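Local coordinates for protein NDP-N-acetyl-D-galactosaminuronic acid dehydrogenase (PDB 3G79) that probably oxidises UDP-N-acetyl-mannosamine to the corresponding uronic acid, passing the electrons to two molecules of NAD+, at residues G129-G134 with K159-E164; V356-W361 with A387-H392. All blocks are in the same frame, centred on the assembly; numbering follows the deposited sequence.

Contact 1 of 2, residues G129-G134 with K159-E164; sequences GIRNVG and KQILEE
Two neighbouring crossover helices of the Rossmann-type NAD-binding domain pack here, I130 of helix 124-136 meeting I161 and L162 of helix 154-166, and V133 meeting L162. The first helix links strand 104-107 to strand 142-145 and the second leads on to strand 175-178; they run in roughly the same direction, 36° apart, with segment axes 8.0 Å from each other at their closest. The interface is apolar, as suits helices lying on a sheet: I130 and V133 also rest on L107 and V105 of strand 104-107, while L162 reaches F174. The beta-branched I130 holds its CG2 anti to the backbone N, and this methyl meets both I161 CG2, at 3.8 Å, and L162 CD2, at 3.6 Å; the I161 and L162 side chains each cross that of I130 at about a right angle. G134 suits the place where the backbones come nearest: with no side chain between them, its CA lies 4.2 Å from that of L162. R131 stands at the solvent margin, where a long chain can be apolar near its root and charged at its end; it lays its CG 3.5 Å from I161 CG2. L162 CD1 lies 3.6 Å from V133 CG1 and 3.5 Å from G134 N.

Contact 2 of 2, residues V356-W361 with A387-H392; sequences VAMLGW and ASVMVH
The indole of W361 and the imidazole of H392 flank the C-terminal ends of two adjacent parallel strands. W361 swings back beneath the second strand and meets V391, whose CG1 approaches obliquely, 3.9 Å from the indole carbon CE3 and from W361 CB alike; Y399 meets the same indole edge-to-face. The H392 ring leads away from segment 356-361, its ND1 hydrogen-bonded to Y427 OH and its NE2 more weakly to D406 O, so a buried but polar ring is provided for. Between them the strands join in register, V356 beside V389 through L359 beside H392. V356 N bonds to S388 O at 3.0 Å, and V356 O in turn accepts M390 N in an almost straight bond, 169° at the hydrogen. M358 then gives its N to M390 O and receives H392 N on its O, at 2.7 Å. One more bond carries the pairing beyond the strand: G360 N reaches H392 O at 2.8 Å, and glycine tolerates the positive phi of 116° with which the chain turns off. On the face of V356, M358, V389 and V391, flexible M358 packs on Y378 and R379 of helix 375-385 and beta-branched V389 on C382, while V356 rests against M351 and V419; M358 slants across V389, its CG 3.9 Å from V389 CG1. Small A357, with L359, M390 and H392, looks toward helix 408-412 on the opposite face. Strand 355-359, helix 375-385 and strand 388-392 form a beta-alpha-beta crossover, supplying the first two strands in sequence of the Rossmann-like domain's parallel sheet, the domain assigned to UDP binding in this family.

Contacts 1 and 2 belong to separate domains at opposite sides of the chain's centre: their own centres lie 49 Å apart, with nearest atoms about 33 Å from each other, so neither touches the other. Both belong to alpha/beta sandwiches: contact 1 in the helix layer over a mixed sheet, contact 2 within a parallel sheet. In sequence the two follow one another, with long helix 228-258 between them. In relatives of this family the cofactor-binding and nucleotide-sugar-binding domains face each other across the catalytic cleft; 129-134/159-164 and 356-361/387-392 are consistent with the frameworks of those two halves.

Contact 1 of 2, residues G129-G134 with K159-E164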
# COMPACT_ATOMS: atom_id res chain seq x y z
N GLY A 129 -30.03 -20.43 -10.79
CA GLY A 129 -29.89 -21.22 -9.55
C GLY A 129 -30.63 -20.64 -8.36
O GLY A 129 -31.22 -21.36 -7.57
N ILE A 130 -30.59 -19.32 -8.24
CA ILE A 130 -31.21 -18.61 -7.14
C ILE A 130 -32.71 -18.83 -7.26
O ILE A 130 -33.36 -19.23 -6.28
CB ILE A 130 -30.82 -17.10 -7.15
CG1 ILE A 130 -29.31 -16.96 -6.99
CG2 ILE A 130 -31.45 -16.38 -6.00
CD1 ILE A 130 -28.75 -15.57 -7.29
N ARG A 131 -33.25 -18.59 -8.45
CA ARG A 131 -34.63 -18.95 -8.76
C ARG A 131 -34.93 -20.38 -8.29
O ARG A 131 -35.82 -20.60 -7.47
CB ARG A 131 -34.92 -18.76 -10.25
CG ARG A 131 -35.03 -17.27 -10.74
CD ARG A 131 -36.07 -17.07 -11.88
NE ARG A 131 -35.91 -15.89 -12.74
CZ ARG A 131 -35.19 -15.87 -13.87
NH1 ARG A 131 -35.13 -14.76 -14.62
NH2 ARG A 131 -34.52 -16.95 -14.28
N ASN A 132 -34.17 -21.36 -8.74
CA ASN A 132 -34.46 -22.72 -8.27
C ASN A 132 -34.49 -22.83 -6.75
O ASN A 132 -35.44 -23.42 -6.18
CB ASN A 132 -33.49 -23.72 -8.84
CG ASN A 132 -33.95 -24.27 -10.16
OD1 ASN A 132 -33.13 -24.71 -10.94
ND2 ASN A 132 -35.28 -24.26 -10.43
N VAL A 133 -33.47 -22.26 -6.10
CA VAL A 133 -33.50 -22.10 -4.65
C VAL A 133 -34.79 -21.42 -4.13
O VAL A 133 -35.52 -22.01 -3.32
CB VAL A 133 -32.24 -21.40 -4.14
CG1 VAL A 133 -32.34 -21.08 -2.63
CG2 VAL A 133 -31.09 -22.30 -4.40
N GLY A 134 -35.07 -20.19 -4.59
CA GLY A 134 -36.26 -19.49 -4.16
C GLY A 134 -37.49 -20.39 -4.31
O GLY A 134 -38.32 -20.46 -3.41
N LYS A 159 -31.79 -11.41 -2.82
CA LYS A 159 -33.00 -11.51 -1.98
C LYS A 159 -34.36 -11.26 -2.71
O LYS A 159 -35.36 -11.89 -2.37
CB LYS A 159 -32.88 -10.67 -0.71
CG LYS A 159 -33.70 -9.41 -0.69
CD LYS A 159 -33.08 -8.34 0.17
CE LYS A 159 -33.38 -8.53 1.64
NZ LYS A 159 -32.11 -8.36 2.39
N GLN A 160 -34.41 -10.35 -3.68
CA GLN A 160 -35.62 -10.13 -4.47
C GLN A 160 -36.08 -11.45 -5.12
O GLN A 160 -37.16 -11.93 -4.86
CB GLN A 160 -35.39 -9.01 -5.50
CG GLN A 160 -35.98 -7.63 -5.13
CD GLN A 160 -34.99 -6.65 -4.46
OE1 GLN A 160 -34.84 -5.51 -4.91
NE2 GLN A 160 -34.34 -7.08 -3.37
N ILE A 161 -35.24 -12.06 -5.94
CA ILE A 161 -35.51 -13.40 -6.45
C ILE A 161 -35.90 -14.40 -5.36
O ILE A 161 -36.90 -15.13 -5.48
CB ILE A 161 -34.29 -13.97 -7.23
CG1 ILE A 161 -33.95 -13.08 -8.42
CG2 ILE A 161 -34.64 -15.33 -7.80
CD1 ILE A 161 -32.67 -13.48 -9.16
N LEU A 162 -35.11 -14.50 -4.30
CA LEU A 162 -35.43 -15.44 -3.24
C LEU A 162 -36.81 -15.12 -2.72
O LEU A 162 -37.60 -16.04 -2.47
CB LEU A 162 -34.40 -15.39 -2.10
CG LEU A 162 -33.21 -16.37 -2.09
CD1 LEU A 162 -33.43 -17.62 -2.96
CD2 LEU A 162 -31.92 -15.67 -2.47
N GLU A 163 -37.11 -13.83 -2.57
CA GLU A 163 -38.36 -13.43 -1.95
C GLU A 163 -39.56 -13.56 -2.88
O GLU A 163 -40.61 -13.97 -2.42
CB GLU A 163 -38.27 -12.03 -1.32
CG GLU A 163 -37.30 -12.01 -0.13
CD GLU A 163 -37.26 -10.70 0.62
OE1 GLU A 163 -37.58 -9.63 0.05
OE2 GLU A 163 -36.87 -10.71 1.80
N GLU A 164 -39.39 -13.23 -4.17
CA GLU A 164 -40.47 -13.32 -5.16
C GLU A 164 -40.85 -14.78 -5.35
O GLU A 164 -42.02 -15.09 -5.48
CB GLU A 164 -40.08 -12.76 -6.53
CG GLU A 164 -39.74 -11.26 -6.63
CD GLU A 164 -39.02 -10.86 -7.96
OE1 GLU A 164 -38.37 -11.74 -8.61
OE2 GLU A 164 -39.09 -9.66 -8.32

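Contact 2 of 2, residues V356-W361 with A387-H392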
# COMPACT_ATOMS: atom_id res chain seq x y z
N VAL A 356 8.20 -3.86 -35.38
CA VAL A 356 8.23 -4.10 -33.93
C VAL A 356 8.01 -5.59 -33.57
O VAL A 356 7.04 -6.21 -33.98
CB VAL A 356 7.14 -3.26 -33.19
CG1 VAL A 356 7.18 -3.48 -31.68
CG2 VAL A 356 7.29 -1.77 -33.49
N ALA A 357 8.92 -6.16 -32.79
CA ALA A 357 8.75 -7.51 -32.23
C ALA A 357 8.29 -7.38 -30.80
O ALA A 357 9.05 -6.90 -29.92
CB ALA A 357 10.05 -8.35 -32.32
N MET A 358 7.03 -7.74 -30.60
CA MET A 358 6.41 -7.89 -29.31
C MET A 358 6.81 -9.22 -28.68
O MET A 358 6.36 -10.30 -29.11
CB MET A 358 4.90 -7.80 -29.45
CG MET A 358 4.46 -6.41 -29.94
SD MET A 358 2.78 -5.98 -29.63
CE MET A 358 2.55 -4.76 -30.81
N LEU A 359 7.65 -9.14 -27.66
CA LEU A 359 8.00 -10.31 -26.88
C LEU A 359 7.08 -10.39 -25.70
O LEU A 359 7.28 -9.74 -24.69
CB LEU A 359 9.43 -10.18 -26.39
CG LEU A 359 10.52 -10.73 -27.31
CD1 LEU A 359 10.37 -10.28 -28.75
CD2 LEU A 359 11.86 -10.31 -26.72
N GLY A 360 6.01 -11.16 -25.83
CA GLY A 360 5.11 -11.28 -24.69
C GLY A 360 3.72 -10.74 -24.94
O GLY A 360 3.53 -9.52 -25.13
N TRP A 361 2.75 -11.66 -24.93
CA TRP A 361 1.35 -11.34 -25.09
C TRP A 361 0.55 -11.62 -23.81
O TRP A 361 -0.31 -10.82 -23.45
CB TRP A 361 0.78 -12.11 -26.27
CG TRP A 361 -0.64 -11.77 -26.57
CD1 TRP A 361 -1.71 -12.52 -26.28
CD2 TRP A 361 -1.13 -10.60 -27.25
NE1 TRP A 361 -2.85 -11.91 -26.74
CE2 TRP A 361 -2.52 -10.73 -27.34
CE3 TRP A 361 -0.52 -9.48 -27.81
CZ2 TRP A 361 -3.32 -9.77 -27.94
CZ3 TRP A 361 -1.31 -8.54 -28.41
CH2 TRP A 361 -2.70 -8.69 -28.48
N ALA A 387 3.47 1.13 -38.36
CA ALA A 387 4.50 0.10 -38.14
C ALA A 387 3.90 -1.26 -38.39
O ALA A 387 2.71 -1.45 -38.18
CB ALA A 387 5.01 0.17 -36.73
N SER A 388 4.72 -2.22 -38.82
CA SER A 388 4.24 -3.60 -38.87
C SER A 388 4.64 -4.34 -37.59
O SER A 388 5.68 -4.06 -37.00
CB SER A 388 4.69 -4.33 -40.15
OG SER A 388 5.48 -5.47 -39.87
N VAL A 389 3.80 -5.28 -37.17
CA VAL A 389 3.96 -5.93 -35.90
C VAL A 389 3.91 -7.47 -35.94
O VAL A 389 3.01 -8.07 -36.54
CB VAL A 389 2.92 -5.40 -34.90
CG1 VAL A 389 3.11 -6.08 -33.59
CG2 VAL A 389 3.03 -3.87 -34.74
N MET A 390 4.90 -8.08 -35.28
CA MET A 390 4.92 -9.52 -35.00
C MET A 390 5.00 -9.79 -33.48
O MET A 390 5.88 -9.26 -32.78
CB MET A 390 6.05 -10.20 -35.76
CG MET A 390 5.68 -10.55 -37.24
SD MET A 390 6.94 -11.37 -38.26
CE MET A 390 7.06 -12.95 -37.45
N VAL A 391 4.06 -10.60 -33.01
CA VAL A 391 3.79 -10.94 -31.61
C VAL A 391 4.30 -12.33 -31.31
O VAL A 391 3.99 -13.32 -32.04
CB VAL A 391 2.27 -11.02 -31.36
CG1 VAL A 391 2.01 -11.50 -29.97
CG2 VAL A 391 1.57 -9.66 -31.58
N HIS A 392 5.07 -12.43 -30.23
CA HIS A 392 5.58 -13.70 -29.76
C HIS A 392 5.11 -14.00 -28.36
O HIS A 392 4.94 -13.08 -27.53
CB HIS A 392 7.10 -13.69 -29.76
CG HIS A 392 7.73 -14.95 -29.23
ND1 HIS A 392 7.97 -15.15 -27.88
CD2 HIS A 392 8.21 -16.05 -29.86
CE1 HIS A 392 8.55 -16.33 -27.71
NE2 HIS A 392 8.71 -16.90 -28.89